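Local coordinates for diketoreductase (Acinetobacter baylyi, PDB 4DYD), which probably catalyses the NAD-dependent interconversion of (3S)-3-hydroxyacyl-CoA and 3-oxoacyl-CoA in fatty acid beta-oxidation, and binds NAD, at residues A[138-143]-A[165-170]; A[115-120]-A[133-138]; A[95-100]-A[122-127]. One frame throughout, in Å; residues are numbered along the deposited sequence.

Contact 1 of 3, residues A[138-143]-A[165-170]; sequences KFLALH and EVYQQV. With NAD (nicotinamide-adenine-dinucleotide), chain B.
Leu140 and Val170 meet where strand 139-143 lies beneath helix 164-176, a worked example of how a helix covers one face of a Rossmann-type sheet. The segment axes approach to 9.3 Å and run in nearly the same direction, 27° apart. Leu140 can be followed outward. Its CB leaves the strand toward the helix, and CG sits between the backbone N and the carbonyl carbon (chi1 52°), a crowded rotamer that sends both methyls up to the helix surface. There the branches divide the work. CD2 enters between successive turns, 3.7 Å from Tyr167 CA and 3.8 Å from Val170 CG2, with the Tyr167 ring approached obliquely and Val166 CG1 a little farther off. CD1 keeps to Val170, 4.0 Å from its CG2, the leucine and valine running antiparallel past one another.

Val170 is thus shared. Its CG2 belongs to Leu140, while CG1, anti to the backbone N (chi1 176°), reaches Leu142, whose CD1 lies 3.8 Å away. At the other end Val166 CG1 rests on the backbone of Lys138, 4.1 Å from its CA. Ile116 of the neighbouring strand extends the apolar layer by touching Val166.

At the C-terminal end of the strand, His143, predicted to be important for catalysis, brings NE2 into close contact with C5N of the nicotinamide ring, 3.2 Å away; Ser122 OG hydrogen-bonds this NE2, and Glu155 its ND1. Since no hydrogen bond joins strand segment to helix segment, their cohesion comes from methyl groups packed on one another and on the backbone: dispersion and the burial of apolar surface, rather than directional polar bonds.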
loop_
_atom_site.group_PDB
_atom_site.type_symbol
_atom_site.label_atom_id
_atom_site.label_comp_id
_atom_site.label_asym_id
_atom_site.label_seq_id
_atom_site.Cartn_x
_atom_site.Cartn_y
_atom_site.Cartn_z
ATOM N N LYS A 138 5.017 -16.646 29.875
ATOM C CA LYS A 138 4.075 -15.566 30.138
ATOM C C LYS A 138 4.524 -14.258 29.496
ATOM O O LYS A 138 4.061 -13.181 29.881
ATOM C CB LYS A 138 3.898 -15.373 31.644
ATOM C CG LYS A 138 3.295 -16.572 32.353
ATOM C CD LYS A 138 3.172 -16.320 33.843
ATOM C CE LYS A 138 2.497 -17.485 34.550
ATOM N NZ LYS A 138 1.102 -17.690 34.072
ATOM N N PHE A 139 5.426 -14.350 28.522
ATOM C CA PHE A 139 5.931 -13.162 27.851
ATOM C C PHE A 139 5.545 -13.162 26.382
ATOM O O PHE A 139 5.659 -14.178 25.692
ATOM C CB PHE A 139 7.449 -13.062 27.977
ATOM C CG PHE A 139 8.024 -11.811 27.371
ATOM C CD1 PHE A 139 8.988 -11.881 26.369
ATOM C CD2 PHE A 139 7.601 -10.559 27.805
ATOM C CE1 PHE A 139 9.522 -10.725 25.809
ATOM C CE2 PHE A 139 8.129 -9.394 27.253
ATOM C CZ PHE A 139 9.091 -9.475 26.253
ATOM N N LEU A 140 5.091 -12.009 25.911
ATOM C CA LEU A 140 4.719 -11.837 24.519
ATOM C C LEU A 140 4.660 -10.360 24.183
ATOM O O LEU A 140 4.810 -9.508 25.062
ATOM C CB LEU A 140 3.385 -12.530 24.223
ATOM C CG LEU A 140 2.162 -12.231 25.099
ATOM C CD1 LEU A 140 1.815 -10.750 25.110
ATOM C CD2 LEU A 140 0.980 -13.051 24.608
ATOM N N ALA A 141 4.462 -10.058 22.907
ATOM C CA ALA A 141 4.319 -8.675 22.491
ATOM C C ALA A 141 2.848 -8.340 22.296
ATOM O O ALA A 141 2.072 -9.149 21.779
ATOM C CB ALA A 141 5.103 -8.410 21.211
ATOM N N LEU A 142 2.475 -7.152 22.751
ATOM C CA LEU A 142 1.161 -6.585 22.489
ATOM C C LEU A 142 1.421 -5.178 21.980
ATOM O O LEU A 142 1.697 -4.268 22.766
ATOM C CB LEU A 142 0.331 -6.531 23.774
ATOM C CG LEU A 142 -1.083 -5.968 23.612
ATOM C CD1 LEU A 142 -1.879 -6.856 22.661
ATOM C CD2 LEU A 142 -1.778 -5.874 24.966
ATOM N N HIS A 143 1.331 -5.005 20.666
ATOM C CA HIS A 143 1.831 -3.804 20.014
ATOM C C HIS A 143 0.696 -2.900 19.531
ATOM O O HIS A 143 -0.131 -3.302 18.708
ATOM C CB HIS A 143 2.741 -4.217 18.853
ATOM C CG HIS A 143 3.345 -3.067 18.116
ATOM N ND1 HIS A 143 3.032 -2.776 16.807
ATOM C CD2 HIS A 143 4.244 -2.133 18.506
ATOM C CE1 HIS A 143 3.712 -1.711 16.420
ATOM N NE2 HIS A 143 4.455 -1.302 17.434
ATOM N N GLU A 165 -2.227 -20.385 26.158
ATOM C CA GLU A 165 -3.331 -19.903 26.983
ATOM C C GLU A 165 -3.131 -18.446 27.384
ATOM O O GLU A 165 -4.096 -17.688 27.518
ATOM C CB GLU A 165 -3.496 -20.781 28.229
ATOM C CG GLU A 165 -4.572 -20.303 29.199
ATOM C CD GLU A 165 -5.956 -20.231 28.575
ATOM O OE1 GLU A 165 -6.063 -20.287 27.331
ATOM O OE2 GLU A 165 -6.940 -20.114 29.334
ATOM N N VAL A 166 -1.875 -18.065 27.588
ATOM C CA VAL A 166 -1.532 -16.676 27.869
ATOM C C VAL A 166 -1.862 -15.822 26.645
ATOM O O VAL A 166 -2.470 -14.754 26.756
ATOM C CB VAL A 166 -0.030 -16.539 28.192
ATOM C CG1 VAL A 166 0.346 -15.080 28.405
ATOM C CG2 VAL A 166 0.317 -17.358 29.423
ATOM N N TYR A 167 -1.464 -16.319 25.478
ATOM C CA TYR A 167 -1.695 -15.636 24.210
ATOM C C TYR A 167 -3.178 -15.325 24.039
ATOM O O TYR A 167 -3.554 -14.189 23.735
ATOM C CB TYR A 167 -1.210 -16.525 23.064
ATOM C CG TYR A 167 -1.285 -15.910 21.687
ATOM C CD1 TYR A 167 -0.142 -15.387 21.077
ATOM C CD2 TYR A 167 -2.491 -15.851 20.987
ATOM C CE1 TYR A 167 -0.197 -14.821 19.802
ATOM C CE2 TYR A 167 -2.556 -15.287 19.710
ATOM C CZ TYR A 167 -1.406 -14.774 19.125
ATOM O OH TYR A 167 -1.461 -14.213 17.871
ATOM N N GLN A 168 -4.020 -16.332 24.246
ATOM C CA GLN A 168 -5.456 -16.167 24.072
ATOM C C GLN A 168 -6.044 -15.216 25.112
ATOM O O GLN A 168 -7.008 -14.498 24.829
ATOM C CB GLN A 168 -6.177 -17.517 24.129
ATOM C CG GLN A 168 -7.685 -17.407 23.918
ATOM C CD GLN A 168 -8.059 -16.942 22.515
ATOM O OE1 GLN A 168 -7.205 -16.833 21.630
ATOM N NE2 GLN A 168 -9.340 -16.656 22.311
ATOM N N GLN A 169 -5.476 -15.214 26.316
ATOM C CA GLN A 169 -5.928 -14.287 27.350
ATOM C C GLN A 169 -5.615 -12.846 26.954
ATOM O O GLN A 169 -6.408 -11.940 27.221
ATOM C CB GLN A 169 -5.299 -14.609 28.711
ATOM C CG GLN A 169 -5.708 -15.959 29.277
ATOM C CD GLN A 169 -5.112 -16.225 30.645
ATOM O OE1 GLN A 169 -4.217 -15.507 31.097
ATOM N NE2 GLN A 169 -5.604 -17.264 31.314
ATOM N N VAL A 170 -4.462 -12.636 26.329
ATOM C CA VAL A 170 -4.084 -11.303 25.869
ATOM C C VAL A 170 -4.976 -10.876 24.700
ATOM O O VAL A 170 -5.364 -9.709 24.601
ATOM C CB VAL A 170 -2.592 -11.239 25.479
ATOM C CG1 VAL A 170 -2.241 -9.875 24.898
ATOM C CG2 VAL A 170 -1.731 -11.512 26.703
HETATM P PA NAD B . 7.756 7.601 25.225
HETATM O O1A NAD B . 7.628 9.012 24.798
HETATM O O2A NAD B . 8.874 6.788 24.696
HETATM O O5B NAD B . 7.786 7.538 26.835
HETATM C C5B NAD B . 8.609 6.587 27.519
HETATM C C4B NAD B . 8.062 6.367 28.931
HETATM O O4B NAD B . 8.977 5.520 29.654
HETATM C C3B NAD B . 8.058 7.689 29.683
HETATM O O3B NAD B . 7.148 7.602 30.789
HETATM C C2B NAD B . 9.482 7.718 30.201
HETATM O O2B NAD B . 9.587 8.641 31.295
HETATM C C1B NAD B . 9.487 6.303 30.746
HETATM N N9A NAD B . 10.819 5.864 31.219
HETATM C C8A NAD B . 11.982 6.442 30.937
HETATM N N7A NAD B . 12.943 5.713 31.498
HETATM C C5A NAD B . 12.373 4.692 32.133
HETATM C C6A NAD B . 12.893 3.726 32.885
HETATM N N6A NAD B . 14.213 3.751 33.050
HETATM N N1A NAD B . 12.127 2.813 33.498
HETATM C C2A NAD B . 10.740 2.882 33.338
HETATM N N3A NAD B . 10.224 3.907 32.538
HETATM C C4A NAD B . 11.056 4.783 31.958
HETATM O O3 NAD B . 6.378 6.851 24.869
HETATM P PN NAD B . 6.289 5.911 23.566
HETATM O O1N NAD B . 7.353 6.302 22.615
HETATM O O2N NAD B . 4.887 5.883 23.091
HETATM O O5D NAD B . 6.656 4.460 24.162
HETATM C C5D NAD B . 7.807 3.762 23.679
HETATM C C4D NAD B . 7.558 2.255 23.771
HETATM O O4D NAD B . 6.346 1.974 23.048
HETATM C C3D NAD B . 8.645 1.542 22.985
HETATM O O3D NAD B . 8.579 0.126 23.210
HETATM C C2D NAD B . 8.179 1.864 21.579
HETATM O O2D NAD B . 8.799 0.987 20.628
HETATM C C1D NAD B . 6.719 1.486 21.747
HETATM N N1N NAD B . 5.859 1.990 20.651
HETATM C C2N NAD B . 5.866 3.350 20.318
HETATM C C3N NAD B . 5.144 3.797 19.217
HETATM C C7N NAD B . 5.059 5.158 18.945
HETATM O O7N NAD B . 4.354 5.578 18.028
HETATM N N7N NAD B . 5.753 5.942 19.764
HETATM C C4N NAD B . 4.419 2.893 18.448
HETATM C C5N NAD B . 4.386 1.545 18.789
HETATM C C6N NAD B . 5.104 1.089 19.889
#

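Contact 2 of 3, residues A[115-120]-A[133-138]; sequences TIFATN and TGRGDK. With NAD (nicotinamide-adenine-dinucleotide), chain B.
Arg135 lies over Phe117 where strand 116-119 of the Rossmann-type sheet meets the loop that leads into its parallel neighbour, 139-143. Arg135 CD sits over one face of the ring in a CH-pi contact, 3.8 Å from the Phe117 centroid and offset toward the rim. The guanidinium runs out past the CZ edge of the ring, its plane only 16° from that of the phenyl, and Arg135 NE is 3.5 Å from Phe117 CZ. A bend at chi3 (69°) turns the end of the arginine toward the strand's start. There Arg135 NH1 donates to Thr115 O at 2.7 Å, in the carbonyl plane and on a lone pair.

One shell out, the backbone carbonyls of Pro112 and Ala111 accept further bonds from NH1 and NH2, so the rotation of the charged group is fixed by several carbonyl acceptors. The loop itself is shaped by an ST turn, Arg135 N donating to Thr133 OG1 at 3.2 Å while that hydroxyl also hydrogen-bonds Val130 O, and by Gly134, whose positive phi ends the short helix 130-133. Just past the strand's C-terminal end Asn120 ND2 makes a weak bond to the ribose O4D of NAD. The two backbones join where Phe117 N donates to Lys138 O at 2.8 Å, with an N-H...O angle of 162°.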
loop_
_atom_site.group_PDB
_atom_site.type_symbol
_atom_site.label_atom_id
_atom_site.label_comp_id
_atom_site.label_asym_id
_atom_site.label_seq_id
_atom_site.Cartn_x
_atom_site.Cartn_y
_atom_site.Cartn_z
ATOM N N THR A 115 1.622 -13.059 36.939
ATOM C CA THR A 115 1.671 -11.891 36.060
ATOM C C THR A 115 2.143 -12.186 34.636
ATOM O O THR A 115 3.237 -12.715 34.415
ATOM C CB THR A 115 2.548 -10.768 36.648
ATOM O OG1 THR A 115 2.092 -10.445 37.965
ATOM C CG2 THR A 115 2.443 -9.518 35.785
ATOM N N ILE A 116 1.308 -11.817 33.671
ATOM C CA ILE A 116 1.671 -11.862 32.259
ATOM C C ILE A 116 2.411 -10.569 31.898
ATOM O O ILE A 116 2.020 -9.485 32.340
ATOM C CB ILE A 116 0.404 -11.985 31.388
ATOM C CG1 ILE A 116 -0.337 -13.281 31.731
ATOM C CG2 ILE A 116 0.760 -11.910 29.909
ATOM C CD1 ILE A 116 -1.656 -13.459 30.994
ATOM N N PHE A 117 3.488 -10.685 31.125
ATOM C CA PHE A 117 4.224 -9.513 30.656
ATOM C C PHE A 117 3.988 -9.328 29.163
ATOM O O PHE A 117 3.992 -10.297 28.400
ATOM C CB PHE A 117 5.739 -9.649 30.886
ATOM C CG PHE A 117 6.140 -9.828 32.328
ATOM C CD1 PHE A 117 5.309 -9.412 33.366
ATOM C CD2 PHE A 117 7.362 -10.419 32.646
ATOM C CE1 PHE A 117 5.688 -9.581 34.700
ATOM C CE2 PHE A 117 7.752 -10.592 33.975
ATOM C CZ PHE A 117 6.911 -10.173 35.004
ATOM N N ALA A 118 3.792 -8.083 28.747
ATOM C CA ALA A 118 3.630 -7.778 27.332
ATOM C C ALA A 118 4.426 -6.530 26.982
ATOM O O ALA A 118 4.267 -5.483 27.616
ATOM C CB ALA A 118 2.155 -7.580 26.999
ATOM N N THR A 119 5.292 -6.644 25.981
ATOM C CA THR A 119 6.048 -5.496 25.503
ATOM C C THR A 119 5.309 -4.821 24.346
ATOM O O THR A 119 4.695 -5.492 23.511
ATOM C CB THR A 119 7.460 -5.905 25.032
ATOM O OG1 THR A 119 8.169 -4.744 24.581
ATOM C CG2 THR A 119 7.381 -6.913 23.897
ATOM N N ASN A 120 5.370 -3.495 24.303
ATOM C CA ASN A 120 4.777 -2.730 23.211
ATOM C C ASN A 120 5.869 -2.361 22.207
ATOM O O ASN A 120 5.656 -1.528 21.322
ATOM C CB ASN A 120 4.146 -1.446 23.757
ATOM C CG ASN A 120 3.487 -0.607 22.675
ATOM O OD1 ASN A 120 2.706 -1.112 21.865
ATOM N ND2 ASN A 120 3.810 0.681 22.649
ATOM N N THR A 133 13.259 -11.921 31.263
ATOM C CA THR A 133 11.970 -11.935 31.952
ATOM C C THR A 133 11.897 -13.011 33.022
ATOM O O THR A 133 11.269 -12.819 34.067
ATOM C CB THR A 133 10.810 -12.180 30.979
ATOM O OG1 THR A 133 10.938 -13.487 30.408
ATOM C CG2 THR A 133 10.819 -11.139 29.872
ATOM N N GLY A 134 12.517 -14.153 32.751
ATOM C CA GLY A 134 12.440 -15.263 33.680
ATOM C C GLY A 134 11.140 -16.042 33.598
ATOM O O GLY A 134 10.974 -17.056 34.280
ATOM N N ARG A 135 10.204 -15.568 32.781
ATOM C CA ARG A 135 8.948 -16.282 32.577
ATOM C C ARG A 135 8.527 -16.288 31.103
ATOM O O ARG A 135 7.478 -15.748 30.740
ATOM C CB ARG A 135 7.848 -15.699 33.469
ATOM C CG ARG A 135 7.530 -14.235 33.219
ATOM C CD ARG A 135 6.470 -13.741 34.192
ATOM N NE ARG A 135 6.969 -13.672 35.562
ATOM C CZ ARG A 135 6.213 -13.401 36.620
ATOM N NH1 ARG A 135 4.917 -13.175 36.473
ATOM N NH2 ARG A 135 6.751 -13.354 37.833
ATOM N N GLY A 136 9.348 -16.917 30.266
ATOM C CA GLY A 136 9.091 -16.956 28.835
ATOM C C GLY A 136 7.708 -17.429 28.419
ATOM O O GLY A 136 7.210 -17.049 27.355
ATOM N N ASP A 137 7.080 -18.260 29.245
ATOM C CA ASP A 137 5.741 -18.763 28.939
ATOM C C ASP A 137 4.694 -17.666 29.087
ATOM O O ASP A 137 3.608 -17.749 28.507
ATOM C CB ASP A 137 5.378 -19.944 29.846
ATOM C CG ASP A 137 5.442 -19.590 31.325
ATOM O OD1 ASP A 137 6.297 -18.763 31.710
ATOM O OD2 ASP A 137 4.629 -20.136 32.101
ATOM N N LYS A 138 5.017 -16.646 29.875
ATOM C CA LYS A 138 4.075 -15.566 30.138
ATOM C C LYS A 138 4.524 -14.258 29.496
ATOM O O LYS A 138 4.061 -13.181 29.881
ATOM C CB LYS A 138 3.898 -15.373 31.644
ATOM C CG LYS A 138 3.295 -16.572 32.353
ATOM C CD LYS A 138 3.172 -16.320 33.843
ATOM C CE LYS A 138 2.497 -17.485 34.550
ATOM N NZ LYS A 138 1.102 -17.690 34.072
HETATM P PA NAD B . 7.756 7.601 25.225
HETATM O O1A NAD B . 7.628 9.012 24.798
HETATM O O2A NAD B . 8.874 6.788 24.696
HETATM O O5B NAD B . 7.786 7.538 26.835
HETATM C C5B NAD B . 8.609 6.587 27.519
HETATM C C4B NAD B . 8.062 6.367 28.931
HETATM O O4B NAD B . 8.977 5.520 29.654
HETATM C C3B NAD B . 8.058 7.689 29.683
HETATM O O3B NAD B . 7.148 7.602 30.789
HETATM C C2B NAD B . 9.482 7.718 30.201
HETATM O O2B NAD B . 9.587 8.641 31.295
HETATM C C1B NAD B . 9.487 6.303 30.746
HETATM N N9A NAD B . 10.819 5.864 31.219
HETATM C C8A NAD B . 11.982 6.442 30.937
HETATM N N7A NAD B . 12.943 5.713 31.498
HETATM C C5A NAD B . 12.373 4.692 32.133
HETATM C C6A NAD B . 12.893 3.726 32.885
HETATM N N6A NAD B . 14.213 3.751 33.050
HETATM N N1A NAD B . 12.127 2.813 33.498
HETATM C C2A NAD B . 10.740 2.882 33.338
HETATM N N3A NAD B . 10.224 3.907 32.538
HETATM C C4A NAD B . 11.056 4.783 31.958
HETATM O O3 NAD B . 6.378 6.851 24.869
HETATM P PN NAD B . 6.289 5.911 23.566
HETATM O O1N NAD B . 7.353 6.302 22.615
HETATM O O2N NAD B . 4.887 5.883 23.091
HETATM O O5D NAD B . 6.656 4.460 24.162
HETATM C C5D NAD B . 7.807 3.762 23.679
HETATM C C4D NAD B . 7.558 2.255 23.771
HETATM O O4D NAD B . 6.346 1.974 23.048
HETATM C C3D NAD B . 8.645 1.542 22.985
HETATM O O3D NAD B . 8.579 0.126 23.210
HETATM C C2D NAD B . 8.179 1.864 21.579
HETATM O O2D NAD B . 8.799 0.987 20.628
HETATM C C1D NAD B . 6.719 1.486 21.747
HETATM N N1N NAD B . 5.859 1.990 20.651
HETATM C C2N NAD B . 5.866 3.350 20.318
HETATM C C3N NAD B . 5.144 3.797 19.217
HETATM C C7N NAD B . 5.059 5.158 18.945
HETATM O O7N NAD B . 4.354 5.578 18.028
HETATM N N7N NAD B . 5.753 5.942 19.764
HETATM C C4N NAD B . 4.419 2.893 18.448
HETATM C C5N NAD B . 4.386 1.545 18.789
HETATM C C6N NAD B . 5.104 1.089 19.889
#

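Contact 3 of 3, residues A[95-100]-A[122-127]; sequences ESLDLK and STLLPS. With NAD (nicotinamide-adenine-dinucleotide), chain B.
Glu95 OE2 is gripped by the backbone amides of Thr123 and, more weakly, Leu124. The Thr123 N bond is 2.6 Å long and meets Glu95 OE2 nearly along its C-O axis, whereas Leu124 N approaches Glu95 OE2 at 3.2 Å with a strongly bent geometry, its N-H being shared with Ser121 OG. That serine hydroxyl also hydrogen-bonds Glu95 OE2. Thr123 OG1 is modelled so close to the same oxygen that its geometry is doubtful. The amide N-H groups and the nearby Lys100 would be expected to favour the charged carboxylate.

The other carboxylate oxygen serves the cofactor. Glu95 OE1 accepts from the ribose hydroxyl O3D of NAD at 3.0 Å, with a weaker bond from O2D. This is the nicotinamide-ribose side of the Rossmann-type dinucleotide site, where the loop after strand 116-119 faces the start of helix 97-110. From that loop Ser122 N donates to NAD O2D at 3.0 Å; from the helix Lys100, bent at chi4 (-56°), brings NZ to NAD O3D at 3.1 Å. NZ also forms a salt bridge with OE1 of Glu95 and another with Glu91.

Next to these polar groups, Leu124 CD1 crosses the lysine's aliphatic chain, 3.7 Å from Lys100 CD, and packs over the backbone at Leu97. Ser96 occupies the helix N-cap, its OG accepting a weak bond from Leu99 N, while Leu99 CG touches the adenine amino nitrogen N6A of NAD at 3.7 Å.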
loop_
_atom_site.group_PDB
_atom_site.type_symbol
_atom_site.label_atom_id
_atom_site.label_comp_id
_atom_site.label_asym_id
_atom_site.label_seq_id
_atom_site.Cartn_x
_atom_site.Cartn_y
_atom_site.Cartn_z
ATOM N N GLU A 95 12.609 2.912 23.805
ATOM C CA GLU A 95 13.058 1.838 22.932
ATOM C C GLU A 95 14.566 1.638 23.079
ATOM O O GLU A 95 15.331 1.818 22.128
ATOM C CB GLU A 95 12.680 2.145 21.480
ATOM C CG GLU A 95 12.832 0.965 20.530
ATOM C CD GLU A 95 11.870 -0.166 20.851
ATOM O OE1 GLU A 95 11.282 -0.161 21.951
ATOM O OE2 GLU A 95 11.696 -1.064 20.002
ATOM N N SER A 96 14.978 1.261 24.285
ATOM C CA SER A 96 16.384 1.053 24.615
ATOM C C SER A 96 16.606 -0.368 25.112
ATOM O O SER A 96 16.017 -0.779 26.114
ATOM C CB SER A 96 16.819 2.039 25.701
ATOM O OG SER A 96 18.149 1.787 26.117
ATOM N N LEU A 97 17.459 -1.114 24.416
ATOM C CA LEU A 97 17.719 -2.507 24.764
ATOM C C LEU A 97 18.128 -2.683 26.223
ATOM O O LEU A 97 17.585 -3.541 26.924
ATOM C CB LEU A 97 18.796 -3.102 23.858
ATOM C CG LEU A 97 19.189 -4.536 24.215
ATOM C CD1 LEU A 97 17.969 -5.447 24.190
ATOM C CD2 LEU A 97 20.269 -5.041 23.275
ATOM N N ASP A 98 19.090 -1.884 26.674
ATOM C CA ASP A 98 19.598 -2.007 28.036
ATOM C C ASP A 98 18.572 -1.530 29.055
ATOM O O ASP A 98 18.460 -2.091 30.148
ATOM C CB ASP A 98 20.911 -1.237 28.196
ATOM C CG ASP A 98 22.018 -1.787 27.317
ATOM O OD1 ASP A 98 21.863 -2.916 26.808
ATOM O OD2 ASP A 98 23.041 -1.094 27.135
ATOM N N LEU A 99 17.821 -0.497 28.695
ATOM C CA LEU A 99 16.792 0.025 29.581
ATOM C C LEU A 99 15.672 -1.005 29.742
ATOM O O LEU A 99 15.180 -1.223 30.851
ATOM C CB LEU A 99 16.254 1.355 29.045
ATOM C CG LEU A 99 15.293 2.176 29.911
ATOM C CD1 LEU A 99 15.040 3.525 29.256
ATOM C CD2 LEU A 99 13.988 1.438 30.164
ATOM N N LYS A 100 15.272 -1.646 28.645
ATOM C CA LYS A 100 14.259 -2.696 28.732
ATOM C C LYS A 100 14.829 -3.932 29.417
ATOM O O LYS A 100 14.120 -4.640 30.138
ATOM C CB LYS A 100 13.709 -3.077 27.349
ATOM C CG LYS A 100 12.982 -1.960 26.614
ATOM C CD LYS A 100 12.197 -2.517 25.432
ATOM C CE LYS A 100 11.564 -1.415 24.605
ATOM N NZ LYS A 100 10.691 -0.529 25.412
ATOM N N SER A 122 8.464 -1.667 19.337
ATOM C CA SER A 122 8.359 -1.638 17.876
ATOM C C SER A 122 9.570 -2.253 17.174
ATOM O O SER A 122 9.424 -2.870 16.114
ATOM C CB SER A 122 8.157 -0.207 17.366
ATOM O OG SER A 122 6.922 0.331 17.799
ATOM N N THR A 123 10.758 -2.091 17.747
ATOM C CA THR A 123 11.980 -2.499 17.057
ATOM C C THR A 123 12.683 -3.698 17.690
ATOM O O THR A 123 13.526 -4.332 17.049
ATOM C CB THR A 123 12.975 -1.333 16.937
ATOM O OG1 THR A 123 13.345 -0.878 18.244
ATOM C CG2 THR A 123 12.346 -0.184 16.164
ATOM N N LEU A 124 12.351 -4.015 18.936
ATOM C CA LEU A 124 12.965 -5.159 19.603
ATOM C C LEU A 124 12.011 -6.345 19.606
ATOM O O LEU A 124 10.843 -6.216 19.981
ATOM C CB LEU A 124 13.356 -4.804 21.044
ATOM C CG LEU A 124 14.361 -3.659 21.196
ATOM C CD1 LEU A 124 14.571 -3.322 22.662
ATOM C CD2 LEU A 124 15.676 -4.030 20.530
ATOM N N LEU A 125 12.511 -7.499 19.181
ATOM C CA LEU A 125 11.718 -8.721 19.182
ATOM C C LEU A 125 11.565 -9.258 20.597
ATOM O O LEU A 125 12.429 -9.046 21.451
ATOM C CB LEU A 125 12.380 -9.789 18.308
ATOM C CG LEU A 125 12.531 -9.471 16.821
ATOM C CD1 LEU A 125 13.281 -10.595 16.126
ATOM C CD2 LEU A 125 11.158 -9.266 16.193
ATOM N N PRO A 126 10.449 -9.949 20.871
ATOM C CA PRO A 126 10.262 -10.504 22.212
ATOM C C PRO A 126 11.352 -11.525 22.527
ATOM O O PRO A 126 11.667 -11.780 23.694
ATOM C CB PRO A 126 8.886 -11.177 22.123
ATOM C CG PRO A 126 8.184 -10.432 21.029
ATOM C CD PRO A 126 9.250 -10.115 20.031
ATOM N N SER A 127 11.930 -12.104 21.480
ATOM C CA SER A 127 12.990 -13.085 21.650
ATOM C C SER A 127 14.275 -12.406 22.114
ATOM O O SER A 127 15.128 -13.039 22.738
ATOM C CB SER A 127 13.221 -13.883 20.360
ATOM O OG SER A 127 13.636 -13.046 19.299
HETATM P PA NAD B . 7.756 7.601 25.225
HETATM O O1A NAD B . 7.628 9.012 24.798
HETATM O O2A NAD B . 8.874 6.788 24.696
HETATM O O5B NAD B . 7.786 7.538 26.835
HETATM C C5B NAD B . 8.609 6.587 27.519
HETATM C C4B NAD B . 8.062 6.367 28.931
HETATM O O4B NAD B . 8.977 5.520 29.654
HETATM C C3B NAD B . 8.058 7.689 29.683
HETATM O O3B NAD B . 7.148 7.602 30.789
HETATM C C2B NAD B . 9.482 7.718 30.201
HETATM O O2B NAD B . 9.587 8.641 31.295
HETATM C C1B NAD B . 9.487 6.303 30.746
HETATM N N9A NAD B . 10.819 5.864 31.219
HETATM C C8A NAD B . 11.982 6.442 30.937
HETATM N N7A NAD B . 12.943 5.713 31.498
HETATM C C5A NAD B . 12.373 4.692 32.133
HETATM C C6A NAD B . 12.893 3.726 32.885
HETATM N N6A NAD B . 14.213 3.751 33.050
HETATM N N1A NAD B . 12.127 2.813 33.498
HETATM C C2A NAD B . 10.740 2.882 33.338
HETATM N N3A NAD B . 10.224 3.907 32.538
HETATM C C4A NAD B . 11.056 4.783 31.958
HETATM O O3 NAD B . 6.378 6.851 24.869
HETATM P PN NAD B . 6.289 5.911 23.566
HETATM O O1N NAD B . 7.353 6.302 22.615
HETATM O O2N NAD B . 4.887 5.883 23.091
HETATM O O5D NAD B . 6.656 4.460 24.162
HETATM C C5D NAD B . 7.807 3.762 23.679
HETATM C C4D NAD B . 7.558 2.255 23.771
HETATM O O4D NAD B . 6.346 1.974 23.048
HETATM C C3D NAD B . 8.645 1.542 22.985
HETATM O O3D NAD B . 8.579 0.126 23.210
HETATM C C2D NAD B . 8.179 1.864 21.579
HETATM O O2D NAD B . 8.799 0.987 20.628
HETATM C C1D NAD B . 6.719 1.486 21.747
HETATM N N1N NAD B . 5.859 1.990 20.651
HETATM C C2N NAD B . 5.866 3.350 20.318
HETATM C C3N NAD B . 5.144 3.797 19.217
HETATM C C7N NAD B . 5.059 5.158 18.945
HETATM O O7N NAD B . 4.354 5.578 18.028
HETATM N N7N NAD B . 5.753 5.942 19.764
HETATM C C4N NAD B . 4.419 2.893 18.448
HETATM C C5N NAD B . 4.386 1.545 18.789
HETATM C C6N NAD B . 5.104 1.089 19.889
#

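Contacts 1 and 2 are neighbours in one sheet, their centres 8 Å apart: they share Lys138, and the parallel strands 116-119 and 139-143 are probably joined by backbone bonds such as Leu142 N to Thr119 O, 2.9 Å. Contact 3 lies on the cofactor side, with centres about 17 Å from contact 1 and 13 Å from contact 2. Its link to contact 1 passes through the presumed catalytic site, where His143 NE2 and Ser122 OG, 3.0 Å apart, are probably hydrogen-bonded beside the nicotinamide. Contact 2 adjoins contact 3 in sequence, as strand 116-119 runs on through Asn120 toward the ribose-binding loop. All three reach NAD.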